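PDB 4ZCF: type III restriction-modification enzyme EcoP15I Res subunit from Escherichia coli, which cleaves DNA downstream of paired, inversely oriented 5'-CAGCAG-3' sites, acting with the Mod subunit and using a helicase-type ATP motor. Local coordinates for residues D81-T86 against V264-A269; K220-I225 against A246-R251; E381-E386 against P494-F499; I694-M699 against F767-D772. All blocks are in the same frame, centred on the assembly; numbering follows the deposited sequence.

Contact 1. Residues D81-T86 against V264-A269; sequences DVSMET and VYRLTA
A parallel strand pair of the first RecA-like sheet, leading into the AMP-holding P-loop, sets Val82, Ser83 and Met84 beside Tyr265, Arg266 and Leu267. Strand 263-267 is outermost in it. Val264 N donates to Asp81 O, Ser83 N to Tyr265 O, and Leu267 N to Ser83 O at 2.8 Å. A weak bond from Glu85 N to Leu267 O extends the ladder. Past the strands, Glu85 CG packs on Ala269 CB at 3.5 Å. Glu85 OE2 accepts from both Thr86 N and Thr86 OG1, on one face of the carboxylate. With alanine in place of Glu85, the CG packing on Ala269 would go, and the two Thr86 donors would probably lose this acceptor. Val82, Met84, Tyr265 and Leu267 share one sheet face, where CG of Tyr265, anti to its backbone N (chi1 -179°), lays the ring beside Val82 and Met84. Val82 CG1 lies at the ring edge, 3.9 Å from Tyr265 CD2. Met84 makes a Met-aromatic contact, its SD at the ring edge and Met84 CE 3.6 Å from Tyr265 CE2.

Contact 2. Residues K220-I225 against A246-R251; sequences KPFIII and AQYIIR
Ile223, Ile224 and Ile225 run parallel to Ile249, Ile250 and Arg251, as the two strands of a beta-alpha-beta unit connected through helix 236-242. Both lie in the RecA-like sheet, and strand 222-226 ends at the AMP-binding Asp226. Ile250 N bonds to Ile223 O at 2.9 Å. The isoleucines alternate between the two faces. Ile224 has CG1 anti to its carbonyl carbon (chi1 -53°), and a second turn at chi2 (-69°) brings CD1 to within 3.7 Å of Ile250 CD1. That face is backed by Tyr94 and Ile98 of helix 90-105. On the other face, Ile225 CD1 meets Ile249 CG2, and Ile223 CD1 reaches Ala246 CB at 3.6 Å. Phe222 lies alongside Tyr248, with Tyr248 CB over one ring face. The rings are oblique, and Phe222 CZ is 3.6 Å from Tyr248 CD1. Gln247 stretches out beyond CG and crosses Phe222 with its amide plane 84° from the ring. Gln247 NE2 donates to Lys220 O at 2.7 Å, from above that carbonyl plane.

Contact 3. Residues E381-E386 against P494-F499; sequences EHFKLE and PRRFIF
His382 points the edge of its ring at the face of Phe497 in an offset edge-to-face pair. The two side chains approach head-on, with ring centroids 4.7 Å apart and planes at 77°. His382 CE1 lies over the rim of the Phe497 ring. Phe383 reaches the same phenyl group at its edge, the two rings oblique to each other; Phe383 CE1 is 3.6 Å from Phe497 CZ. The three rings form an aromatic cluster between helix 368-389 and the start of strand 497-501. This is helix-on-sheet packing in the second RecA-like sheet, where Thr400 and Phe402 of strand 399-404 also touch Phe497. Beside the cluster, Arg496 CG sits between its backbone N and carbonyl carbon (chi1 61°) and lies at the ring edge, 3.5 Å from His382 CE1. Arg496 NE bonds to Pro494 O at 2.7 Å, close to the guanidinium plane, which helps to fix the group's rotation. The extended Glu386 side chain crosses Arg496 at about a right angle. Glu386 OE1 makes a salt bridge to Arg496 NH1 at 2.8 Å, the carboxylate and guanidinium planes 68° apart. A leucine in place of Arg496 would probably leave the Glu386 carboxylate without this charged mate and Pro494 O without its side-chain donor.

Contact 4. Residues I694-M699 against F767-D772; sequences IFKSFM and FCDIKD
Ile770 pushes its CD1 into the groove between Lys696 and Met699, one helical turn apart. Ile770 CD1 lies 3.8 Å from both Lys696 CG and Met699 CB, so it is gripped by the stems of both side chains. Ile770 and Lys696 lie alongside each other, running opposite ways. Met699 is itself a bump. Its chain bends at chi2 (58°) and swings Met699 CE to the ring edge, 3.6 Å from Phe767 CE1. SD also lies at that edge, which makes this a Met-aromatic contact. The arrangement is helix-to-helix packing in a largely helical part of the chain; Ile770 sits just past the end of helix 760-769, against helix 688-701. Phe767 also touches Phe748 and Leu752 of helix 745-756, while Phe695 packs edge-to-face with Phe792 of helix 782-798. Phe767 CE1 lies near the plane of the Phe695 ring, 4.3 Å from Phe695 CE2. Lys696 leaves with CG anti to its backbone N (chi1 -179°), then bends twice. Lys696 NZ forms a salt bridge with Asp769 OD2 at 3.0 Å, weak as a hydrogen bond.

Contacts 1 and 2 belong to one parallel sheet, the first RecA-like unit, with centres about 18 Å apart. Strands 79-84 and 248-253 are neighbours in it, and the salt bridge between Asp81 OD1 and Arg251 NE joins the contacts directly. Contact 2 falls within the chain span that contact 1 closes. Contact 3 follows along the chain and joins helix 368-389 to the second parallel sheet, which has the same strand order; its centre is about 33 Å from that of contact 1. The two sheets make up the helicase-type motor. Contact 4 comes last, in a helical region, its centre about 41 Å from that of contact 1 and about 60 Å from that of contact 3, which lies across the chain's centre from it.

Contact 1. Residues D81-T86 against V264-A269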
loop_
_atom_site.group_PDB
_atom_site.type_symbol
_atom_site.label_atom_id
_atom_site.label_comp_id
_atom_site.label_asym_id
_atom_site.label_seq_id
_atom_site.Cartn_x
_atom_site.Cartn_y
_atom_site.Cartn_z
ATOM N N ASP C 81 -6.828 -3.401 38.442
ATOM C CA ASP C 81 -6.401 -4.786 38.236
ATOM C C ASP C 81 -7.506 -5.815 38.237
ATOM O O ASP C 81 -8.406 -5.772 39.074
ATOM C CB ASP C 81 -5.302 -5.187 39.218
ATOM C CG ASP C 81 -4.050 -4.359 39.066
ATOM O OD1 ASP C 81 -3.725 -3.982 37.921
ATOM O OD2 ASP C 81 -3.380 -4.109 40.087
ATOM N N VAL C 82 -7.407 -6.758 37.289
ATOM C CA VAL C 82 -8.312 -7.886 37.100
ATOM C C VAL C 82 -7.434 -9.137 37.080
ATOM O O VAL C 82 -6.449 -9.189 36.336
ATOM C CB VAL C 82 -9.175 -7.752 35.811
ATOM C CG1 VAL C 82 -10.025 -8.991 35.573
ATOM C CG2 VAL C 82 -10.055 -6.512 35.851
ATOM N N SER C 83 -7.767 -10.114 37.928
ATOM C CA SER C 83 -7.037 -11.365 38.020
ATOM C C SER C 83 -7.936 -12.533 37.623
ATOM O O SER C 83 -8.961 -12.801 38.254
ATOM C CB SER C 83 -6.425 -11.557 39.405
ATOM O OG SER C 83 -5.659 -12.749 39.430
ATOM N N MET C 84 -7.574 -13.181 36.514
ATOM C CA MET C 84 -8.302 -14.316 35.947
ATOM C C MET C 84 -7.313 -15.365 35.568
ATOM O O MET C 84 -6.322 -15.052 34.909
ATOM C CB MET C 84 -9.099 -13.898 34.704
ATOM C CG MET C 84 -10.024 -12.750 34.948
ATOM S SD MET C 84 -11.531 -12.986 34.040
ATOM C CE MET C 84 -12.150 -11.454 34.140
ATOM N N GLU C 85 -7.566 -16.614 35.964
ATOM C CA GLU C 85 -6.661 -17.713 35.616
ATOM C C GLU C 85 -6.727 -18.096 34.118
ATOM O O GLU C 85 -7.669 -17.720 33.408
ATOM C CB GLU C 85 -6.878 -18.928 36.536
ATOM C CG GLU C 85 -5.642 -19.789 36.766
ATOM C CD GLU C 85 -4.276 -19.120 36.830
ATOM O OE1 GLU C 85 -3.907 -18.583 37.901
ATOM O OE2 GLU C 85 -3.548 -19.192 35.813
ATOM N N THR C 86 -5.691 -18.812 33.646
ATOM C CA THR C 86 -5.579 -19.303 32.271
ATOM C C THR C 86 -6.757 -20.226 31.942
ATOM O O THR C 86 -7.116 -21.088 32.749
ATOM C CB THR C 86 -4.194 -19.947 32.034
ATOM O OG1 THR C 86 -3.180 -19.067 32.544
ATOM C CG2 THR C 86 -3.921 -20.233 30.557
ATOM N N VAL C 264 -9.706 -5.204 41.662
ATOM C CA VAL C 264 -11.134 -5.064 41.460
ATOM C C VAL C 264 -11.858 -6.411 41.282
ATOM O O VAL C 264 -13.020 -6.542 41.678
ATOM C CB VAL C 264 -11.327 -4.026 40.324
ATOM C CG1 VAL C 264 -11.920 -4.608 39.048
ATOM C CG2 VAL C 264 -12.086 -2.813 40.807
ATOM N N TYR C 265 -11.156 -7.426 40.745
ATOM C CA TYR C 265 -11.725 -8.742 40.509
ATOM C C TYR C 265 -10.648 -9.828 40.609
ATOM O O TYR C 265 -9.549 -9.633 40.123
ATOM C CB TYR C 265 -12.457 -8.762 39.142
ATOM C CG TYR C 265 -13.112 -10.083 38.797
ATOM C CD1 TYR C 265 -14.287 -10.486 39.423
ATOM C CD2 TYR C 265 -12.543 -10.944 37.862
ATOM C CE1 TYR C 265 -14.849 -11.735 39.168
ATOM C CE2 TYR C 265 -13.111 -12.185 37.581
ATOM C CZ TYR C 265 -14.274 -12.570 38.226
ATOM O OH TYR C 265 -14.852 -13.781 37.943
ATOM N N ARG C 266 -10.971 -10.968 41.243
ATOM C CA ARG C 266 -10.082 -12.117 41.398
ATOM C C ARG C 266 -10.790 -13.476 41.232
ATOM O O ARG C 266 -11.604 -13.889 42.069
ATOM C CB ARG C 266 -9.291 -12.045 42.713
ATOM C CG ARG C 266 -8.149 -13.052 42.815
ATOM C CD ARG C 266 -6.923 -12.443 43.458
ATOM N NE ARG C 266 -7.141 -12.100 44.865
ATOM C CZ ARG C 266 -6.779 -12.864 45.891
ATOM N NH1 ARG C 266 -6.172 -14.028 45.682
ATOM N NH2 ARG C 266 -7.015 -12.468 47.134
ATOM N N LEU C 267 -10.463 -14.155 40.132
ATOM C CA LEU C 267 -10.914 -15.492 39.791
ATOM C C LEU C 267 -9.629 -16.270 39.700
ATOM O O LEU C 267 -8.898 -16.142 38.717
ATOM C CB LEU C 267 -11.654 -15.500 38.438
ATOM C CG LEU C 267 -12.094 -16.869 37.906
ATOM C CD1 LEU C 267 -13.246 -17.454 38.732
ATOM C CD2 LEU C 267 -12.488 -16.768 36.473
ATOM N N THR C 268 -9.389 -17.074 40.717
ATOM C CA THR C 268 -8.203 -17.888 40.898
ATOM C C THR C 268 -8.217 -19.209 40.208
ATOM O O THR C 268 -9.216 -19.622 39.702
ATOM C CB THR C 268 -8.023 -18.220 42.357
ATOM O OG1 THR C 268 -9.205 -18.864 42.813
ATOM C CG2 THR C 268 -7.801 -16.969 43.135
ATOM N N ALA C 269 -7.072 -19.867 40.224
ATOM C CA ALA C 269 -6.918 -21.231 39.752
ATOM C C ALA C 269 -7.709 -22.292 40.484
ATOM O O ALA C 269 -8.164 -23.223 39.864
ATOM C CB ALA C 269 -5.465 -21.618 39.743
#

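Contact 2. Residues K220-I225 against A246-R251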
loop_
_atom_site.group_PDB
_atom_site.type_symbol
_atom_site.label_atom_id
_atom_site.label_comp_id
_atom_site.label_asym_id
_atom_site.label_seq_id
_atom_site.Cartn_x
_atom_site.Cartn_y
_atom_site.Cartn_z
ATOM N N LYS C 220 -5.732 10.696 24.265
ATOM C CA LYS C 220 -6.196 10.472 25.638
ATOM C C LYS C 220 -6.664 9.020 25.727
ATOM O O LYS C 220 -7.862 8.759 25.748
ATOM C CB LYS C 220 -7.280 11.496 26.059
ATOM C CG LYS C 220 -6.804 12.945 26.119
ATOM C CD LYS C 220 -8.004 13.891 26.139
ATOM C CE LYS C 220 -7.699 15.265 25.578
ATOM N NZ LYS C 220 -8.860 15.828 24.830
ATOM N N PRO C 221 -5.741 8.035 25.673
ATOM C CA PRO C 221 -6.194 6.636 25.588
ATOM C C PRO C 221 -6.489 5.881 26.880
ATOM O O PRO C 221 -6.015 6.250 27.957
ATOM C CB PRO C 221 -5.067 5.964 24.799
ATOM C CG PRO C 221 -3.850 6.753 25.145
ATOM C CD PRO C 221 -4.267 8.129 25.579
ATOM N N PHE C 222 -7.234 4.772 26.733
ATOM C CA PHE C 222 -7.534 3.790 27.774
ATOM C C PHE C 222 -6.684 2.567 27.398
ATOM O O PHE C 222 -6.846 2.017 26.303
ATOM C CB PHE C 222 -9.049 3.452 27.808
ATOM C CG PHE C 222 -9.840 4.205 28.856
ATOM C CD1 PHE C 222 -9.949 5.589 28.809
ATOM C CD2 PHE C 222 -10.460 3.532 29.899
ATOM C CE1 PHE C 222 -10.678 6.279 29.778
ATOM C CE2 PHE C 222 -11.189 4.227 30.867
ATOM C CZ PHE C 222 -11.284 5.596 30.806
ATOM N N ILE C 223 -5.724 2.197 28.264
ATOM C CA ILE C 223 -4.784 1.108 27.986
ATOM C C ILE C 223 -5.057 -0.166 28.746
ATOM O O ILE C 223 -5.158 -0.124 29.961
ATOM C CB ILE C 223 -3.299 1.543 28.137
ATOM C CG1 ILE C 223 -2.977 2.804 27.310
ATOM C CG2 ILE C 223 -2.354 0.381 27.809
ATOM C CD1 ILE C 223 -1.568 3.279 27.427
ATOM N N ILE C 224 -5.082 -1.304 28.016
ATOM C CA ILE C 224 -5.244 -2.667 28.504
ATOM C C ILE C 224 -3.866 -3.348 28.505
ATOM O O ILE C 224 -3.167 -3.310 27.492
ATOM C CB ILE C 224 -6.240 -3.466 27.603
ATOM C CG1 ILE C 224 -7.610 -2.749 27.395
ATOM C CG2 ILE C 224 -6.377 -4.950 28.013
ATOM C CD1 ILE C 224 -8.547 -2.626 28.597
ATOM N N ILE C 225 -3.498 -4.004 29.616
ATOM C CA ILE C 225 -2.264 -4.771 29.710
ATOM C C ILE C 225 -2.564 -6.254 29.904
ATOM O O ILE C 225 -3.181 -6.639 30.903
ATOM C CB ILE C 225 -1.209 -4.174 30.684
ATOM C CG1 ILE C 225 -0.430 -3.057 29.968
ATOM C CG2 ILE C 225 -0.204 -5.245 31.170
ATOM C CD1 ILE C 225 -0.708 -1.795 30.397
ATOM N N ALA C 246 -1.878 7.960 29.850
ATOM C CA ALA C 246 -3.152 7.273 29.671
ATOM C C ALA C 246 -4.172 7.674 30.745
ATOM O O ALA C 246 -3.788 7.963 31.886
ATOM C CB ALA C 246 -2.928 5.777 29.690
ATOM N N GLN C 247 -5.471 7.706 30.373
ATOM C CA GLN C 247 -6.535 8.079 31.306
ATOM C C GLN C 247 -6.594 7.103 32.462
ATOM O O GLN C 247 -6.608 7.541 33.610
ATOM C CB GLN C 247 -7.900 8.211 30.607
ATOM C CG GLN C 247 -8.106 9.533 29.883
ATOM C CD GLN C 247 -9.434 9.575 29.166
ATOM O OE1 GLN C 247 -10.492 9.768 29.765
ATOM N NE2 GLN C 247 -9.413 9.412 27.861
ATOM N N TYR C 248 -6.592 5.783 32.151
ATOM C CA TYR C 248 -6.656 4.642 33.081
ATOM C C TYR C 248 -6.038 3.421 32.424
ATOM O O TYR C 248 -6.185 3.232 31.214
ATOM C CB TYR C 248 -8.118 4.302 33.452
ATOM C CG TYR C 248 -8.783 5.329 34.335
ATOM C CD1 TYR C 248 -9.470 6.410 33.787
ATOM C CD2 TYR C 248 -8.735 5.220 35.721
ATOM C CE1 TYR C 248 -10.046 7.386 34.597
ATOM C CE2 TYR C 248 -9.310 6.189 36.540
ATOM C CZ TYR C 248 -9.965 7.270 35.971
ATOM O OH TYR C 248 -10.526 8.234 36.764
ATOM N N ILE C 249 -5.385 2.574 33.231
ATOM C CA ILE C 249 -4.742 1.338 32.781
ATOM C C ILE C 249 -5.401 0.108 33.436
ATOM O O ILE C 249 -5.369 -0.022 34.661
ATOM C CB ILE C 249 -3.194 1.384 32.988
ATOM C CG1 ILE C 249 -2.531 2.534 32.181
ATOM C CG2 ILE C 249 -2.543 0.049 32.661
ATOM C CD1 ILE C 249 -1.400 3.193 32.880
ATOM N N ILE C 250 -5.974 -0.804 32.618
ATOM C CA ILE C 250 -6.605 -2.022 33.133
ATOM C C ILE C 250 -5.728 -3.244 32.817
ATOM O O ILE C 250 -5.597 -3.596 31.647
ATOM C CB ILE C 250 -8.107 -2.202 32.736
ATOM C CG1 ILE C 250 -8.891 -0.863 32.669
ATOM C CG2 ILE C 250 -8.775 -3.141 33.743
ATOM C CD1 ILE C 250 -8.896 -0.114 31.351
ATOM N N ARG C 251 -5.101 -3.860 33.862
ATOM C CA ARG C 251 -4.173 -5.004 33.727
ATOM C C ARG C 251 -4.888 -6.332 33.911
ATOM O O ARG C 251 -5.661 -6.488 34.860
ATOM C CB ARG C 251 -2.978 -4.906 34.687
ATOM C CG ARG C 251 -2.252 -3.554 34.712
ATOM C CD ARG C 251 -0.990 -3.590 35.580
ATOM N NE ARG C 251 -1.280 -3.869 36.993
ATOM C CZ ARG C 251 -0.363 -4.082 37.936
ATOM N NH1 ARG C 251 0.932 -4.031 37.641
ATOM N NH2 ARG C 251 -0.735 -4.344 39.185
#

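Contact 3. Residues E381-E386 against P494-F499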
loop_
_atom_site.group_PDB
_atom_site.type_symbol
_atom_site.label_atom_id
_atom_site.label_comp_id
_atom_site.label_asym_id
_atom_site.label_seq_id
_atom_site.Cartn_x
_atom_site.Cartn_y
_atom_site.Cartn_z
ATOM N N GLU C 381 -4.472 -44.377 24.267
ATOM C CA GLU C 381 -5.348 -43.606 25.147
ATOM C C GLU C 381 -6.291 -42.683 24.375
ATOM O O GLU C 381 -7.414 -42.451 24.838
ATOM C CB GLU C 381 -4.548 -42.847 26.222
ATOM C CG GLU C 381 -3.798 -43.733 27.218
ATOM C CD GLU C 381 -4.563 -44.893 27.828
ATOM O OE1 GLU C 381 -5.633 -44.656 28.434
ATOM O OE2 GLU C 381 -4.092 -46.045 27.689
ATOM N N HIS C 382 -5.849 -42.192 23.183
ATOM C CA HIS C 382 -6.645 -41.321 22.307
ATOM C C HIS C 382 -7.845 -42.041 21.724
ATOM O O HIS C 382 -8.947 -41.508 21.797
ATOM C CB HIS C 382 -5.801 -40.714 21.177
ATOM C CG HIS C 382 -6.514 -39.650 20.393
ATOM N ND1 HIS C 382 -6.389 -39.558 19.023
ATOM C CD2 HIS C 382 -7.343 -38.667 20.818
ATOM C CE1 HIS C 382 -7.118 -38.519 18.660
ATOM N NE2 HIS C 382 -7.718 -37.956 19.705
ATOM N N PHE C 383 -7.631 -43.247 21.148
ATOM C CA PHE C 383 -8.683 -44.070 20.544
ATOM C C PHE C 383 -9.722 -44.521 21.562
ATOM O O PHE C 383 -10.899 -44.618 21.213
ATOM C CB PHE C 383 -8.107 -45.225 19.710
ATOM C CG PHE C 383 -7.466 -44.775 18.410
ATOM C CD1 PHE C 383 -6.131 -44.389 18.367
ATOM C CD2 PHE C 383 -8.201 -44.731 17.231
ATOM C CE1 PHE C 383 -5.543 -43.966 17.168
ATOM C CE2 PHE C 383 -7.611 -44.304 16.031
ATOM C CZ PHE C 383 -6.286 -43.929 16.009
ATOM N N LYS C 384 -9.302 -44.704 22.841
ATOM C CA LYS C 384 -10.181 -45.031 23.972
ATOM C C LYS C 384 -11.126 -43.841 24.239
ATOM O O LYS C 384 -12.274 -44.031 24.662
ATOM C CB LYS C 384 -9.361 -45.334 25.250
ATOM C CG LYS C 384 -8.976 -46.812 25.467
ATOM C CD LYS C 384 -10.168 -47.775 25.702
ATOM C CE LYS C 384 -10.883 -47.611 27.025
ATOM N NZ LYS C 384 -12.074 -48.494 27.106
ATOM N N LEU C 385 -10.626 -42.615 23.988
ATOM C CA LEU C 385 -11.387 -41.383 24.154
ATOM C C LEU C 385 -12.161 -41.077 22.876
ATOM O O LEU C 385 -13.258 -40.532 22.954
ATOM C CB LEU C 385 -10.442 -40.224 24.509
ATOM C CG LEU C 385 -11.094 -38.990 25.109
ATOM C CD1 LEU C 385 -11.022 -39.010 26.619
ATOM C CD2 LEU C 385 -10.435 -37.764 24.604
ATOM N N GLU C 386 -11.603 -41.449 21.709
ATOM C CA GLU C 386 -12.220 -41.213 20.403
ATOM C C GLU C 386 -13.539 -41.964 20.244
ATOM O O GLU C 386 -14.568 -41.322 20.038
ATOM C CB GLU C 386 -11.250 -41.542 19.271
ATOM C CG GLU C 386 -11.522 -40.748 18.009
ATOM C CD GLU C 386 -10.363 -40.763 17.039
ATOM O OE1 GLU C 386 -10.603 -40.999 15.833
ATOM O OE2 GLU C 386 -9.210 -40.563 17.487
ATOM N N PRO C 494 -10.006 -36.072 8.650
ATOM C CA PRO C 494 -9.493 -37.061 9.618
ATOM C C PRO C 494 -8.393 -36.627 10.585
ATOM O O PRO C 494 -8.161 -37.357 11.548
ATOM C CB PRO C 494 -9.027 -38.209 8.720
ATOM C CG PRO C 494 -8.625 -37.535 7.452
ATOM C CD PRO C 494 -9.632 -36.441 7.266
ATOM N N ARG C 495 -7.704 -35.481 10.336
ATOM C CA ARG C 495 -6.615 -34.966 11.191
ATOM C C ARG C 495 -7.057 -34.733 12.648
ATOM O O ARG C 495 -8.040 -34.039 12.903
ATOM C CB ARG C 495 -6.017 -33.697 10.595
ATOM N N ARG C 496 -6.349 -35.370 13.589
ATOM C CA ARG C 496 -6.619 -35.322 15.031
ATOM C C ARG C 496 -5.323 -35.315 15.843
ATOM O O ARG C 496 -5.315 -34.884 16.995
ATOM C CB ARG C 496 -7.535 -36.487 15.453
ATOM C CG ARG C 496 -6.952 -37.874 15.183
ATOM C CD ARG C 496 -8.010 -38.923 14.939
ATOM N NE ARG C 496 -8.205 -39.146 13.510
ATOM C CZ ARG C 496 -8.588 -40.298 12.968
ATOM N NH1 ARG C 496 -8.834 -41.352 13.737
ATOM N NH2 ARG C 496 -8.730 -40.405 11.654
ATOM N N PHE C 497 -4.236 -35.814 15.240
ATOM C CA PHE C 497 -2.916 -35.851 15.850
ATOM C C PHE C 497 -2.135 -34.694 15.281
ATOM O O PHE C 497 -2.148 -34.493 14.069
ATOM C CB PHE C 497 -2.201 -37.186 15.568
ATOM C CG PHE C 497 -2.894 -38.402 16.140
ATOM C CD1 PHE C 497 -2.677 -38.791 17.456
ATOM C CD2 PHE C 497 -3.745 -39.169 15.355
ATOM C CE1 PHE C 497 -3.314 -39.920 17.982
ATOM C CE2 PHE C 497 -4.386 -40.292 15.883
ATOM C CZ PHE C 497 -4.156 -40.666 17.189
ATOM N N ILE C 498 -1.505 -33.898 16.152
ATOM C CA ILE C 498 -0.732 -32.736 15.732
ATOM C C ILE C 498 0.685 -32.817 16.269
ATOM O O ILE C 498 0.897 -33.087 17.449
ATOM C CB ILE C 498 -1.427 -31.384 16.103
ATOM C CG1 ILE C 498 -2.771 -31.203 15.363
ATOM C CG2 ILE C 498 -0.510 -30.182 15.829
ATOM C CD1 ILE C 498 -4.025 -31.615 16.172
ATOM N N PHE C 499 1.646 -32.543 15.397
ATOM C CA PHE C 499 3.043 -32.493 15.752
ATOM C C PHE C 499 3.480 -31.047 15.650
ATOM O O PHE C 499 3.439 -30.452 14.573
ATOM C CB PHE C 499 3.868 -33.418 14.852
ATOM C CG PHE C 499 3.680 -34.880 15.179
ATOM C CD1 PHE C 499 2.661 -35.618 14.586
ATOM C CD2 PHE C 499 4.531 -35.522 16.074
ATOM C CE1 PHE C 499 2.490 -36.974 14.887
ATOM C CE2 PHE C 499 4.359 -36.881 16.378
ATOM C CZ PHE C 499 3.342 -37.598 15.780
#

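Contact 4. Residues I694-M699 against F767-D772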
loop_
_atom_site.group_PDB
_atom_site.type_symbol
_atom_site.label_atom_id
_atom_site.label_comp_id
_atom_site.label_asym_id
_atom_site.label_seq_id
_atom_site.Cartn_x
_atom_site.Cartn_y
_atom_site.Cartn_z
ATOM N N ILE C 694 -50.316 -4.084 31.761
ATOM C CA ILE C 694 -49.571 -4.917 32.717
ATOM C C ILE C 694 -48.186 -4.301 32.990
ATOM O O ILE C 694 -47.767 -4.216 34.151
ATOM C CB ILE C 694 -49.530 -6.399 32.252
ATOM C CG1 ILE C 694 -50.964 -6.979 32.154
ATOM C CG2 ILE C 694 -48.639 -7.263 33.163
ATOM C CD1 ILE C 694 -51.164 -8.120 31.136
ATOM N N PHE C 695 -47.501 -3.832 31.922
ATOM C CA PHE C 695 -46.193 -3.174 32.040
ATOM C C PHE C 695 -46.316 -1.755 32.681
ATOM O O PHE C 695 -45.378 -1.297 33.343
ATOM C CB PHE C 695 -45.437 -3.156 30.684
ATOM C CG PHE C 695 -44.070 -2.511 30.754
ATOM C CD1 PHE C 695 -43.005 -3.161 31.368
ATOM C CD2 PHE C 695 -43.864 -1.227 30.262
ATOM C CE1 PHE C 695 -41.758 -2.536 31.489
ATOM C CE2 PHE C 695 -42.618 -0.603 30.388
ATOM C CZ PHE C 695 -41.574 -1.261 31.000
ATOM N N LYS C 696 -47.478 -1.088 32.491
ATOM C CA LYS C 696 -47.797 0.237 33.049
ATOM C C LYS C 696 -47.947 0.148 34.582
ATOM O O LYS C 696 -47.409 0.999 35.292
ATOM C CB LYS C 696 -49.078 0.806 32.397
ATOM C CG LYS C 696 -49.497 2.197 32.895
ATOM C CD LYS C 696 -49.922 3.144 31.768
ATOM C CE LYS C 696 -51.332 2.933 31.267
ATOM N NZ LYS C 696 -51.655 3.850 30.140
ATOM N N SER C 697 -48.663 -0.887 35.077
ATOM C CA SER C 697 -48.893 -1.148 36.502
ATOM C C SER C 697 -47.566 -1.317 37.239
ATOM O O SER C 697 -47.356 -0.652 38.259
ATOM C CB SER C 697 -49.776 -2.380 36.686
ATOM O OG SER C 697 -51.055 -2.161 36.113
ATOM N N PHE C 698 -46.659 -2.168 36.692
ATOM C CA PHE C 698 -45.318 -2.414 37.225
ATOM C C PHE C 698 -44.502 -1.101 37.234
ATOM O O PHE C 698 -43.769 -0.833 38.191
ATOM C CB PHE C 698 -44.590 -3.506 36.401
ATOM C CG PHE C 698 -43.099 -3.292 36.256
ATOM C CD1 PHE C 698 -42.228 -3.614 37.293
ATOM C CD2 PHE C 698 -42.570 -2.716 35.103
ATOM C CE1 PHE C 698 -40.860 -3.346 37.186
ATOM C CE2 PHE C 698 -41.196 -2.472 34.989
ATOM C CZ PHE C 698 -40.351 -2.804 36.023
ATOM N N MET C 699 -44.614 -0.313 36.152
ATOM C CA MET C 699 -43.904 0.951 35.987
ATOM C C MET C 699 -44.280 2.008 37.038
ATOM O O MET C 699 -43.397 2.724 37.514
ATOM C CB MET C 699 -44.097 1.484 34.556
ATOM C CG MET C 699 -42.866 2.142 33.993
ATOM S SD MET C 699 -41.417 1.067 33.952
ATOM C CE MET C 699 -40.178 2.272 33.980
ATOM N N PHE C 767 -44.444 5.109 28.614
ATOM C CA PHE C 767 -43.574 6.227 28.993
ATOM C C PHE C 767 -44.192 7.597 28.646
ATOM O O PHE C 767 -43.915 8.580 29.331
ATOM C CB PHE C 767 -42.161 6.078 28.391
ATOM C CG PHE C 767 -41.321 4.900 28.857
ATOM C CD1 PHE C 767 -41.517 4.332 30.111
ATOM C CD2 PHE C 767 -40.298 4.397 28.060
ATOM C CE1 PHE C 767 -40.737 3.254 30.538
ATOM C CE2 PHE C 767 -39.516 3.320 28.490
ATOM C CZ PHE C 767 -39.739 2.757 29.726
ATOM N N CYS C 768 -45.057 7.648 27.623
ATOM C CA CYS C 768 -45.762 8.859 27.215
ATOM C C CYS C 768 -46.845 9.194 28.229
ATOM O O CYS C 768 -46.979 10.361 28.610
ATOM C CB CYS C 768 -46.339 8.710 25.810
ATOM S SG CYS C 768 -45.179 9.129 24.485
ATOM N N ASP C 769 -47.608 8.164 28.672
ATOM C CA ASP C 769 -48.679 8.255 29.670
ATOM C C ASP C 769 -48.097 8.582 31.068
ATOM O O ASP C 769 -48.441 9.612 31.658
ATOM C CB ASP C 769 -49.480 6.935 29.710
ATOM C CG ASP C 769 -50.296 6.646 28.465
ATOM O OD1 ASP C 769 -51.024 7.558 28.004
ATOM O OD2 ASP C 769 -50.255 5.491 27.984
ATOM N N ILE C 770 -47.183 7.714 31.551
ATOM C CA ILE C 770 -46.478 7.763 32.832
ATOM C C ILE C 770 -45.923 9.156 33.219
ATOM O O ILE C 770 -45.415 9.887 32.362
ATOM C CB ILE C 770 -45.434 6.590 32.888
ATOM C CG1 ILE C 770 -45.704 5.603 34.021
ATOM C CG2 ILE C 770 -43.959 6.991 32.772
ATOM C CD1 ILE C 770 -46.423 4.377 33.585
ATOM N N LYS C 771 -46.088 9.532 34.502
ATOM C CA LYS C 771 -45.587 10.800 35.040
ATOM C C LYS C 771 -44.221 10.657 35.716
ATOM O O LYS C 771 -44.059 10.801 36.937
ATOM C CB LYS C 771 -46.633 11.600 35.847
ATOM C CG LYS C 771 -47.425 12.619 35.004
ATOM C CD LYS C 771 -46.542 13.641 34.231
ATOM C CE LYS C 771 -47.237 14.960 33.915
ATOM N NZ LYS C 771 -48.300 14.842 32.873
ATOM N N ASP C 772 -43.261 10.283 34.855
ATOM C CA ASP C 772 -41.825 10.111 35.027
ATOM C C ASP C 772 -41.241 10.838 33.809
ATOM O O ASP C 772 -42.019 11.412 33.033
ATOM C CB ASP C 772 -41.462 8.618 34.955
ATOM C CG ASP C 772 -41.280 7.946 36.297
ATOM O OD1 ASP C 772 -40.139 7.938 36.807
ATOM O OD2 ASP C 772 -42.266 7.389 36.814
#